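Local coordinates for thioredoxin domain-containing protein (PDB 3U5R) that is of undetermined function but, as a thioredoxin-fold member of the AhpC/TSA (peroxiredoxin-like) family, is probably an antioxidant oxidoreductase, at residues A[128-131]-A[132-136]; A[43-46]-A[47-51]; A[164-167]-A[168-171]; A[81-84]-A[85-89]. One frame throughout, in Å; residues are numbered along the deposited sequence.

Overall arrangement
Interactions 1 and 2 touch: the N of K129 probably donates to the O of P44 at 3.1 Å, and L128 packs on D45 and F51, so the hairpin 43-51 lies against the edge strand 127-129. Interaction 4, on helix 78-88, is about 23 Å from interaction 1 between centres, with about 11 Å between nearest atoms. Interaction 3 is in the loop between strand 156-160 and helix 176-186, on the opposite side of the chain's centre from interactions 1 and 2, about 29 and 33 Å away between centres. It comes closer to interaction 4, with about 11 Å between nearest atoms.

Interaction 1. Residues A[128-131]-A[132-136]; sequences LKDA and SQSVA
At the start of helix 134-139, just past edge strand 127-129, the carboxylate of D130 takes the amides of V135 and A136, in the first turn of the helix. OD1 accepts from the N of V135 at 3.2 Å and OD2 from the N of A136 at 2.9 Å. Both amides come to the syn side of their oxygens, somewhat out of the carboxylate plane, by up to 35°, and the N-H of A136 is the straighter of the two at 165°. The side chain reaches them because its CG lies anti to the backbone N (chi1 167°), which carries the group across the turn. Aspartate suits this place: it is short enough to stay beside the turn, its two oxygens serve two successive amides, and its negative charge probably interacts favourably with the positive end of the helix dipole. OD2 also accepts from the hydroxyl of S100, which helps to fix the carboxylate. The backbone bends through a type I turn from D130 to Q133, where the N of Q133 bonds to the O of D130 at 3.1 Å. Q133 takes the N-cap position, while its side-chain amide bonds to backbone atoms of S100, K204 and T206. The N of S134 is taken instead by S132 OG at 3.2 Å, an ST turn. Such satisfaction of first-turn amides by side-chain oxygens is typical of helix N-termini, here at a strand-to-helix connection of the thioredoxin fold.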
ATOM      1  N   LEU A 128      -4.081   3.585   7.849  1.00 14.74           N
ATOM      2  CA  LEU A 128      -5.318   3.204   8.519  1.00 16.28           C
ATOM      3  C   LEU A 128      -5.262   1.817   9.065  1.00 17.87           C
ATOM      4  O   LEU A 128      -4.549   0.970   8.532  1.00 16.97           O
ATOM      5  CB  LEU A 128      -6.419   3.236   7.467  1.00 15.31           C
ATOM      6  CG  LEU A 128      -6.437   4.572   6.720  1.00 15.75           C
ATOM      7  CD1 LEU A 128      -7.536   4.561   5.664  1.00 12.66           C
ATOM      8  CD2 LEU A 128      -6.631   5.801   7.711  1.00 13.30           C
ATOM      9  N   LYS A 129      -6.068   1.534  10.078  1.00 20.26           N
ATOM     10  CA  LYS A 129      -6.141   0.162  10.604  1.00 19.97           C
ATOM     11  C   LYS A 129      -7.336  -0.616  10.047  1.00 21.99           C
ATOM     12  O   LYS A 129      -8.468  -0.124  10.176  1.00 22.32           O
ATOM     13  CB  LYS A 129      -6.251   0.172  12.112  1.00 19.73           C
ATOM     14  CG  LYS A 129      -6.270  -1.258  12.712  1.00 20.21           C
ATOM     15  CD  LYS A 129      -4.875  -1.831  12.708  1.00 17.49           C
ATOM     16  CE  LYS A 129      -4.991  -3.338  12.990  1.00 18.55           C
ATOM     17  NZ  LYS A 129      -3.626  -3.860  12.685  1.00 21.64           N
ATOM     18  N   ASP A 130      -7.111  -1.836   9.489  1.00 20.69           N
ATOM     19  CA  ASP A 130      -8.222  -2.735   8.995  1.00 22.43           C
ATOM     20  C   ASP A 130      -8.432  -3.881  10.018  1.00 21.96           C
ATOM     21  O   ASP A 130      -7.979  -4.999   9.784  1.00 21.20           O
ATOM     22  CB  ASP A 130      -7.873  -3.216   7.562  1.00 20.44           C
ATOM     23  CG  ASP A 130      -8.729  -4.368   7.024  1.00 23.40           C
ATOM     24  OD1 ASP A 130      -9.931  -4.449   7.297  1.00 21.34           O
ATOM     25  OD2 ASP A 130      -8.164  -5.208   6.256  1.00 22.79           O
ATOM     26  N   ALA A 131      -9.063  -3.561  11.164  1.00 21.83           N
ATOM     27  CA  ALA A 131      -9.149  -4.482  12.324  1.00 21.15           C
ATOM     28  C   ALA A 131      -9.858  -5.778  12.019  1.00 21.07           C
ATOM     29  O   ALA A 131      -9.408  -6.800  12.470  1.00 20.88           O
ATOM     30  CB  ALA A 131      -9.842  -3.787  13.615  1.00 22.34           C
ATOM     31  N   SER A 132     -10.947  -5.735  11.250  1.00 21.28           N
ATOM     32  CA  SER A 132     -11.689  -6.955  10.899  1.00 21.63           C
ATOM     33  C   SER A 132     -11.042  -7.771   9.754  1.00 21.21           C
ATOM     34  O   SER A 132     -11.430  -8.925   9.516  1.00 18.56           O
ATOM     35  CB  SER A 132     -13.151  -6.601  10.509  1.00 21.91           C
ATOM     36  OG  SER A 132     -13.170  -6.080   9.190  1.00 22.77           O
ATOM     37  N   GLN A 133     -10.060  -7.154   9.071  1.00 20.28           N
ATOM     38  CA  GLN A 133      -9.372  -7.725   7.871  1.00 18.96           C
ATOM     39  C   GLN A 133     -10.297  -7.901   6.715  1.00 19.31           C
ATOM     40  O   GLN A 133      -9.906  -8.501   5.728  1.00 19.46           O
ATOM     41  CB  GLN A 133      -8.601  -9.046   8.188  1.00 18.77           C
ATOM     42  CG  GLN A 133      -7.937  -8.945   9.579  1.00 19.37           C
ATOM     43  CD  GLN A 133      -7.059 -10.128   9.912  1.00 21.75           C
ATOM     44  OE1 GLN A 133      -7.536 -11.252   9.906  1.00 18.61           O
ATOM     45  NE2 GLN A 133      -5.760  -9.880  10.185  1.00 22.54           N
ATOM     46  N   SER A 134     -11.509  -7.341   6.787  1.00 19.43           N
ATOM     47  CA  SER A 134     -12.434  -7.456   5.620  1.00 18.93           C
ATOM     48  C   SER A 134     -11.845  -6.704   4.392  1.00 17.78           C
ATOM     49  O   SER A 134     -11.970  -7.146   3.277  1.00 17.14           O
ATOM     50  CB  SER A 134     -13.828  -6.898   5.964  1.00 18.16           C
ATOM     51  OG  SER A 134     -13.747  -5.485   6.083  1.00 23.71           O
ATOM     52  N   VAL A 135     -11.156  -5.581   4.594  1.00 16.14           N
ATOM     53  CA  VAL A 135     -10.615  -4.897   3.420  1.00 15.60           C
ATOM     54  C   VAL A 135      -9.432  -5.682   2.785  1.00 16.03           C
ATOM     55  O   VAL A 135      -9.433  -5.857   1.589  1.00 14.73           O
ATOM     56  CB  VAL A 135     -10.245  -3.405   3.744  1.00 17.62           C
ATOM     57  CG1 VAL A 135      -9.631  -2.710   2.534  1.00 15.95           C
ATOM     58  CG2 VAL A 135     -11.539  -2.678   4.356  1.00 17.66           C
ATOM     59  N   ALA A 136      -8.467  -6.152   3.574  1.00 13.48           N
ATOM     60  CA  ALA A 136      -7.406  -6.971   3.023  1.00 16.20           C
ATOM     61  C   ALA A 136      -8.025  -8.141   2.200  1.00 17.43           C
ATOM     62  O   ALA A 136      -7.567  -8.474   1.100  1.00 16.84           O
ATOM     63  CB  ALA A 136      -6.512  -7.517   4.181  1.00 15.62           C
TER

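Interaction 2. Residues A[43-46]-A[47-51]; sequences LPDA and GGNLF
This is a tight beta hairpin at the protein surface, in which strand 43-44 turns back into strand 50-51 beside the edge strand 127-129 of the central sheet. L43 and F51 form the antiparallel hydrogen-bonded pair, the N of each bonded to the O of the other at 3.0 Å. P44 and L50 form the neighbouring non-hydrogen-bonded pair, where proline's lack of an N-H costs the hairpin no bond to the L50 strand; CB of P44 packs on CD2 of L50 at 3.8 Å. Beyond them the N of D45 donates to the O of N49 at 2.9 Å. A type I turn with a G1 bulge closes the hairpin from D45 to G48, the N of G48 bonded to the O of D45 at 2.9 Å; G48 is the bulge residue, at a positive phi of 95° where a side chain would collide with the carbonyl oxygen of G47. A chi1 of 75° folds the D45 carboxylate back over this turn. OD1 thereby accepts from the N of N49 at 2.9 Å, the donor standing above the carboxylate plane, and weakly from the N of G47. OD2 lies at the edge of the F51 ring, 3.6 Å from CE1, with carboxylate and ring planes 60° apart. Apolar L43 and F51 share one face of the hairpin, where both touch L128.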
ATOM      1  N   LEU A  43     -12.433   3.070   6.923  1.00 15.90           N
ATOM      2  CA  LEU A  43     -11.357   2.621   7.837  1.00 15.24           C
ATOM      3  C   LEU A  43     -10.851   3.830   8.602  1.00 15.17           C
ATOM      4  O   LEU A  43     -10.841   4.908   8.069  1.00 14.69           O
ATOM      5  CB  LEU A  43     -10.160   2.102   6.996  1.00 15.42           C
ATOM      6  CG  LEU A  43     -10.318   0.705   6.357  1.00 17.37           C
ATOM      7  CD1 LEU A  43      -9.106   0.440   5.550  1.00 18.13           C
ATOM      8  CD2 LEU A  43     -10.502  -0.460   7.288  1.00 15.45           C
ATOM      9  N   PRO A  44     -10.359   3.628   9.828  1.00 14.03           N
ATOM     10  CA  PRO A  44     -10.037   4.757  10.671  1.00 14.16           C
ATOM     11  C   PRO A  44      -8.509   5.002  10.697  1.00 16.70           C
ATOM     12  O   PRO A  44      -7.755   4.032  10.595  1.00 16.34           O
ATOM     13  CB  PRO A  44     -10.484   4.299  12.047  1.00 14.01           C
ATOM     14  CG  PRO A  44     -10.263   2.694  12.009  1.00 12.41           C
ATOM     15  CD  PRO A  44     -10.561   2.360  10.546  1.00 12.90           C
ATOM     16  N   ASP A  45      -8.096   6.249  10.900  1.00 15.44           N
ATOM     17  CA  ASP A  45      -6.729   6.570  11.222  1.00 18.11           C
ATOM     18  C   ASP A  45      -6.564   6.654  12.748  1.00 19.54           C
ATOM     19  O   ASP A  45      -7.539   6.364  13.545  1.00 19.15           O
ATOM     20  CB  ASP A  45      -6.203   7.822  10.457  1.00 16.58           C
ATOM     21  CG  ASP A  45      -6.747   9.145  10.991  1.00 21.62           C
ATOM     22  OD1 ASP A  45      -7.484   9.153  12.011  1.00 23.70           O
ATOM     23  OD2 ASP A  45      -6.416  10.201  10.380  1.00 23.97           O
ATOM     24  N   ALA A  46      -5.364   6.983  13.220  1.00 19.14           N
ATOM     25  CA  ALA A  46      -5.144   6.759  14.681  1.00 19.25           C
ATOM     26  C   ALA A  46      -5.780   7.881  15.482  1.00 21.12           C
ATOM     27  O   ALA A  46      -5.806   7.822  16.739  1.00 21.71           O
ATOM     28  CB  ALA A  46      -3.645   6.707  15.017  1.00 20.19           C
ATOM     29  N   GLY A  47      -6.232   8.940  14.785  1.00 20.17           N
ATOM     30  CA  GLY A  47      -7.122   9.903  15.473  1.00 21.05           C
ATOM     31  C   GLY A  47      -8.616   9.575  15.457  1.00 20.61           C
ATOM     32  O   GLY A  47      -9.436  10.335  16.012  1.00 22.85           O
ATOM     33  N   GLY A  48      -9.006   8.538  14.733  1.00 19.69           N
ATOM     34  CA  GLY A  48     -10.413   8.230  14.561  1.00 19.11           C
ATOM     35  C   GLY A  48     -11.093   8.781  13.310  1.00 19.50           C
ATOM     36  O   GLY A  48     -12.281   8.463  13.058  1.00 20.34           O
ATOM     37  N   ASN A  49     -10.364   9.536  12.469  1.00 18.33           N
ATOM     38  CA  ASN A  49     -10.957  10.081  11.258  1.00 18.85           C
ATOM     39  C   ASN A  49     -11.212   8.890  10.368  1.00 18.80           C
ATOM     40  O   ASN A  49     -10.343   8.014  10.245  1.00 17.53           O
ATOM     41  CB  ASN A  49      -9.968  10.984  10.532  1.00 17.73           C
ATOM     42  CG  ASN A  49      -9.497  12.137  11.391  1.00 24.55           C
ATOM     43  OD1 ASN A  49      -8.316  12.185  11.787  1.00 28.99           O
ATOM     44  ND2 ASN A  49     -10.383  13.103  11.640  1.00 17.47           N
ATOM     45  N   LEU A  50     -12.337   8.890   9.679  1.00 18.20           N
ATOM     46  CA  LEU A  50     -12.714   7.778   8.787  1.00 19.23           C
ATOM     47  C   LEU A  50     -12.526   8.098   7.277  1.00 18.80           C
ATOM     48  O   LEU A  50     -12.756   9.235   6.857  1.00 17.88           O
ATOM     49  CB  LEU A  50     -14.173   7.367   9.053  1.00 19.77           C
ATOM     50  CG  LEU A  50     -14.469   6.798  10.447  1.00 20.46           C
ATOM     51  CD1 LEU A  50     -15.985   6.680  10.642  1.00 23.84           C
ATOM     52  CD2 LEU A  50     -13.883   5.458  10.716  1.00 19.02           C
ATOM     53  N   PHE A  51     -12.059   7.118   6.507  1.00 16.15           N
ATOM     54  CA  PHE A  51     -11.768   7.335   5.082  1.00 14.69           C
ATOM     55  C   PHE A  51     -12.436   6.254   4.287  1.00 15.46           C
ATOM     56  O   PHE A  51     -12.467   5.102   4.706  1.00 13.55           O
ATOM     57  CB  PHE A  51     -10.257   7.302   4.799  1.00 13.96           C
ATOM     58  CG  PHE A  51      -9.480   8.338   5.565  1.00 12.92           C
ATOM     59  CD1 PHE A  51      -9.139   8.116   6.875  1.00 14.60           C
ATOM     60  CD2 PHE A  51      -9.103   9.527   4.972  1.00 13.31           C
ATOM     61  CE1 PHE A  51      -8.451   9.102   7.585  1.00 17.31           C
ATOM     62  CE2 PHE A  51      -8.365  10.532   5.687  1.00 14.55           C
ATOM     63  CZ  PHE A  51      -8.081  10.314   6.973  1.00 16.00           C
TER

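Interaction 3. Residues A[164-167]-A[168-171]; sequences DARP and GNGK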
ATOM      1  N   ASP A 164      13.043  -3.411  -7.203  1.00 17.18           N
ATOM      2  CA  ASP A 164      13.729  -4.730  -7.176  1.00 20.38           C
ATOM      3  C   ASP A 164      14.444  -4.955  -5.803  1.00 19.36           C
ATOM      4  O   ASP A 164      15.060  -6.023  -5.590  1.00 19.36           O
ATOM      5  CB  ASP A 164      14.822  -4.829  -8.308  1.00 22.15           C
ATOM      6  CG  ASP A 164      14.252  -5.009  -9.758  1.00 34.19           C
ATOM      7  OD1 ASP A 164      13.227  -5.722  -9.924  1.00 40.57           O
ATOM      8  OD2 ASP A 164      14.898  -4.490 -10.777  1.00 37.26           O
ATOM      9  N   ALA A 165      14.439  -3.957  -4.909  1.00 18.24           N
ATOM     10  CA  ALA A 165      15.167  -4.083  -3.635  1.00 16.90           C
ATOM     11  C   ALA A 165      14.487  -5.108  -2.714  1.00 17.91           C
ATOM     12  O   ALA A 165      13.208  -5.170  -2.588  1.00 16.31           O
ATOM     13  CB  ALA A 165      15.300  -2.718  -2.934  1.00 16.51           C
ATOM     14  N   ARG A 166      15.329  -5.908  -2.043  1.00 15.59           N
ATOM     15  CA  ARG A 166      14.872  -6.873  -1.029  1.00 15.54           C
ATOM     16  C   ARG A 166      15.826  -6.812   0.159  1.00 14.39           C
ATOM     17  O   ARG A 166      16.945  -6.384  -0.005  1.00 13.00           O
ATOM     18  CB  ARG A 166      14.886  -8.333  -1.604  1.00 14.63           C
ATOM     19  CG  ARG A 166      13.984  -8.524  -2.894  1.00 17.66           C
ATOM     20  CD  ARG A 166      12.443  -8.527  -2.545  1.00 16.13           C
ATOM     21  NE  ARG A 166      11.586  -8.796  -3.718  1.00 17.95           N
ATOM     22  CZ  ARG A 166      11.158  -7.908  -4.628  1.00 21.90           C
ATOM     23  NH1 ARG A 166      11.540  -6.626  -4.562  1.00 16.83           N
ATOM     24  NH2 ARG A 166      10.347  -8.310  -5.663  1.00 17.48           N
ATOM     25  N   PRO A 167      15.378  -7.168   1.358  1.00 15.53           N
ATOM     26  CA  PRO A 167      16.324  -7.066   2.494  1.00 16.55           C
ATOM     27  C   PRO A 167      17.577  -7.921   2.209  1.00 15.96           C
ATOM     28  O   PRO A 167      17.420  -9.113   1.914  1.00 17.52           O
ATOM     29  CB  PRO A 167      15.551  -7.724   3.601  1.00 16.42           C
ATOM     30  CG  PRO A 167      14.140  -7.408   3.234  1.00 16.21           C
ATOM     31  CD  PRO A 167      14.020  -7.514   1.814  1.00 15.97           C
ATOM     32  N   GLY A 168      18.754  -7.294   2.231  1.00 16.05           N
ATOM     33  CA  GLY A 168      20.046  -7.995   2.090  1.00 14.56           C
ATOM     34  C   GLY A 168      20.449  -8.248   0.658  1.00 15.90           C
ATOM     35  O   GLY A 168      21.518  -8.856   0.436  1.00 15.41           O
ATOM     36  N   ASN A 169      19.633  -7.806  -0.333  1.00 13.45           N
ATOM     37  CA  ASN A 169      20.044  -8.093  -1.755  1.00 14.90           C
ATOM     38  C   ASN A 169      20.918  -7.019  -2.356  1.00 15.03           C
ATOM     39  O   ASN A 169      21.278  -7.097  -3.523  1.00 15.64           O
ATOM     40  CB  ASN A 169      18.867  -8.480  -2.723  1.00 13.04           C
ATOM     41  CG  ASN A 169      18.101  -7.287  -3.289  1.00 14.44           C
ATOM     42  OD1 ASN A 169      18.272  -6.128  -2.888  1.00 12.13           O
ATOM     43  ND2 ASN A 169      17.227  -7.584  -4.258  1.00 14.42           N
ATOM     44  N   GLY A 170      21.232  -5.981  -1.578  1.00 16.04           N
ATOM     45  CA  GLY A 170      22.195  -4.997  -2.073  1.00 15.43           C
ATOM     46  C   GLY A 170      21.688  -3.876  -2.958  1.00 18.04           C
ATOM     47  O   GLY A 170      22.456  -2.974  -3.233  1.00 18.39           O
ATOM     48  N   LYS A 171      20.457  -3.975  -3.486  1.00 18.78           N
ATOM     49  CA  LYS A 171      19.932  -3.022  -4.467  1.00 18.87           C
ATOM     50  C   LYS A 171      19.379  -1.809  -3.742  1.00 20.44           C
ATOM     51  O   LYS A 171      18.818  -1.934  -2.656  1.00 20.36           O
ATOM     52  CB  LYS A 171      18.869  -3.699  -5.342  1.00 18.98           C
ATOM     53  CG  LYS A 171      19.512  -4.810  -6.236  1.00 18.18           C
ATOM     54  CD  LYS A 171      18.509  -5.374  -7.253  1.00 26.14           C
ATOM     55  CE  LYS A 171      19.282  -6.047  -8.407  1.00 29.55           C
ATOM     56  NZ  LYS A 171      18.261  -6.796  -9.161  1.00 36.55           N
TER
HETATM   57  O   HOH W   1      18.189  -3.854  -0.785  1.00 23.94           O
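The side-chain oxygen of N169 is gripped by two backbone amides, the N of R166 and the N of K171, each 3.1 Å from OD1. They approach from opposite faces of the amide plane, and both N-H groups point almost straight at the oxygen, at 167° and 166°. The other end of the same amide works as donor: ND2 gives a hydrogen to the O of D164 at 3.0 Å, the two partners lying in one another's planes. Asparagine fits because a single flat group supplies both an acceptor and a donor. The 82° chi1 of N169 turns the amide inward, over its own loop. In this surface loop between strand 156-160 and helix 176-186, the bond from K171 makes an Asx turn. It follows a type II turn from R166 to N169, closed by the N of N169 and the O of R166 at 3.1 Å, with P167 and G168 at its corners; proline has the right phi for the first, and glycine accepts the positive phi of the second. An aspartate in place of N169 would probably lose the bond to the O of D164, setting two acceptors against each other where a donor had been. A water within hydrogen-bonding distance of the O of R166 and the O of K171 probably bridges them. The R166 chain bends at chi2, bringing NH1 to the O of A165 at 3.0 Å, while NH2 bonds to the side chain of Q161. The aliphatic CD of K171 rests against CB of D164, 3.9 Å away.

Interaction 4. Residues A[81-84]-A[85-89]; sequences LAKF and AGDYA
Backbone hydrogen bonds of the alpha-helical i to i+4 kind tie residues 81-84 to 85-88 within helix 78-88. The N of A85 donates to the O of L81 at 2.9 Å in a nearly straight bond (174°), and the N of D87 reaches the O of K83 at 2.7 Å. The bond from the N of Y88 to the O of F84 is longer, at 3.2 Å. The aromatic contact joins side chains one turn apart. F84 CE1 meets Y88 CE2 at 3.8 Å, and CD2 of Y88 stands over one face of the F84 ring, toward its rim. The ring centroids are 5.3 Å apart and the planes oblique at 56°. A chi1 of 166° swings the F84 ring toward Y88; both rings meet L93 of strand 93-99 and residues of helix 176-186. An alanine at F84 would probably open a gap between these elements and leave the Y88 ring without its aromatic partner one turn back. A85 touches V95 and F125, and its small side chain probably allows the helix to lie close there. Charged groups gather on the more exposed flank. The K83 methylenes pass across the D87 carboxylate, CE to OD1 at 3.3 Å, but NZ stays 4.2 Å from OD2, beyond a salt bridge; OD2 forms one with R179. The hydroxyl of Y88 bonds to D183. The chemistry thus divides this helix between aromatic packing against the sheet and helix 176-186, and polar links from D87 and Y88 to that same helix.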
ATOM      1  N   LEU A  81       9.008   5.100   0.823  1.00 14.35           N
ATOM      2  CA  LEU A  81       7.589   5.219   0.589  1.00 15.26           C
ATOM      3  C   LEU A  81       7.076   6.602   1.018  1.00 16.66           C
ATOM      4  O   LEU A  81       6.226   7.200   0.349  1.00 14.68           O
ATOM      5  CB  LEU A  81       6.895   4.138   1.395  1.00 15.74           C
ATOM      6  CG  LEU A  81       5.361   4.082   1.333  1.00 20.94           C
ATOM      7  CD1 LEU A  81       4.946   3.911  -0.145  1.00 18.47           C
ATOM      8  CD2 LEU A  81       4.887   2.845   2.192  1.00 23.17           C
ATOM      9  N   ALA A  82       7.555   7.101   2.171  1.00 17.09           N
ATOM     10  CA  ALA A  82       7.142   8.405   2.619  1.00 17.71           C
ATOM     11  C   ALA A  82       7.645   9.457   1.618  1.00 18.65           C
ATOM     12  O   ALA A  82       6.917  10.420   1.276  1.00 18.84           O
ATOM     13  CB  ALA A  82       7.654   8.666   4.079  1.00 18.84           C
ATOM     14  N   LYS A  83       8.866   9.278   1.124  1.00 17.25           N
ATOM     15  CA  LYS A  83       9.414  10.188   0.110  1.00 17.10           C
ATOM     16  C   LYS A  83       8.597  10.144  -1.216  1.00 17.54           C
ATOM     17  O   LYS A  83       8.175  11.198  -1.805  1.00 16.11           O
ATOM     18  CB  LYS A  83      10.882   9.788  -0.150  1.00 19.23           C
ATOM     19  CG  LYS A  83      11.559  10.454  -1.386  1.00 24.09           C
ATOM     20  CD  LYS A  83      11.495  11.964  -1.273  1.00 36.05           C
ATOM     21  CE  LYS A  83      12.500  12.620  -2.278  1.00 41.92           C
ATOM     22  NZ  LYS A  83      13.572  11.547  -2.470  1.00 43.60           N
ATOM     23  N   PHE A  84       8.342   8.924  -1.680  1.00 17.26           N
ATOM     24  CA  PHE A  84       7.524   8.697  -2.887  1.00 17.80           C
ATOM     25  C   PHE A  84       6.170   9.382  -2.755  1.00 17.18           C
ATOM     26  O   PHE A  84       5.761  10.146  -3.635  1.00 17.14           O
ATOM     27  CB  PHE A  84       7.321   7.183  -3.019  1.00 17.93           C
ATOM     28  CG  PHE A  84       6.240   6.770  -3.994  1.00 19.26           C
ATOM     29  CD1 PHE A  84       6.509   6.639  -5.320  1.00 19.73           C
ATOM     30  CD2 PHE A  84       4.974   6.464  -3.560  1.00 20.25           C
ATOM     31  CE1 PHE A  84       5.497   6.192  -6.244  1.00 22.34           C
ATOM     32  CE2 PHE A  84       3.991   5.994  -4.491  1.00 21.26           C
ATOM     33  CZ  PHE A  84       4.270   5.900  -5.792  1.00 14.71           C
ATOM     34  N   ALA A  85       5.429   9.056  -1.688  1.00 17.13           N
ATOM     35  CA  ALA A  85       4.085   9.653  -1.571  1.00 17.98           C
ATOM     36  C   ALA A  85       4.182  11.201  -1.557  1.00 18.15           C
ATOM     37  O   ALA A  85       3.415  11.858  -2.245  1.00 16.76           O
ATOM     38  CB  ALA A  85       3.309   9.126  -0.354  1.00 18.09           C
ATOM     39  N   GLY A  86       5.132  11.759  -0.787  1.00 17.37           N
ATOM     40  CA  GLY A  86       5.349  13.220  -0.740  1.00 18.24           C
ATOM     41  C   GLY A  86       5.703  13.783  -2.121  1.00 18.86           C
ATOM     42  O   GLY A  86       5.143  14.819  -2.560  1.00 20.71           O
ATOM     43  N   ASP A  87       6.572  13.102  -2.851  1.00 18.29           N
ATOM     44  CA  ASP A  87       6.986  13.578  -4.156  1.00 19.83           C
ATOM     45  C   ASP A  87       5.755  13.797  -5.063  1.00 19.88           C
ATOM     46  O   ASP A  87       5.778  14.677  -5.893  1.00 18.90           O
ATOM     47  CB  ASP A  87       7.855  12.535  -4.885  1.00 20.07           C
ATOM     48  CG  ASP A  87       9.326  12.557  -4.471  1.00 24.02           C
ATOM     49  OD1 ASP A  87       9.698  13.510  -3.745  1.00 26.29           O
ATOM     50  OD2 ASP A  87      10.069  11.580  -4.839  1.00 22.72           O
ATOM     51  N   TYR A  88       4.771  12.891  -4.985  1.00 18.37           N
ATOM     52  CA  TYR A  88       3.612  12.931  -5.898  1.00 19.36           C
ATOM     53  C   TYR A  88       2.394  13.677  -5.353  1.00 21.09           C
ATOM     54  O   TYR A  88       1.359  13.829  -6.069  1.00 19.55           O
ATOM     55  CB  TYR A  88       3.161  11.504  -6.261  1.00 19.97           C
ATOM     56  CG  TYR A  88       4.053  10.911  -7.329  1.00 17.96           C
ATOM     57  CD1 TYR A  88       3.888  11.207  -8.671  1.00 21.15           C
ATOM     58  CD2 TYR A  88       5.084  10.104  -6.974  1.00 21.06           C
ATOM     59  CE1 TYR A  88       4.749  10.649  -9.650  1.00 23.66           C
ATOM     60  CE2 TYR A  88       5.932   9.537  -7.914  1.00 22.64           C
ATOM     61  CZ  TYR A  88       5.780   9.810  -9.225  1.00 24.66           C
ATOM     62  OH  TYR A  88       6.666   9.202 -10.091  1.00 26.38           O
ATOM     63  N   ALA A  89       2.480  14.099  -4.094  1.00 20.59           N
ATOM     64  CA  ALA A  89       1.331  14.806  -3.461  1.00 22.27           C
ATOM     65  C   ALA A  89       1.150  16.121  -4.227  1.00 22.26           C
ATOM     66  O   ALA A  89       2.083  16.921  -4.375  1.00 22.40           O
ATOM     67  CB  ALA A  89       1.576  15.057  -1.897  1.00 21.47           C
TER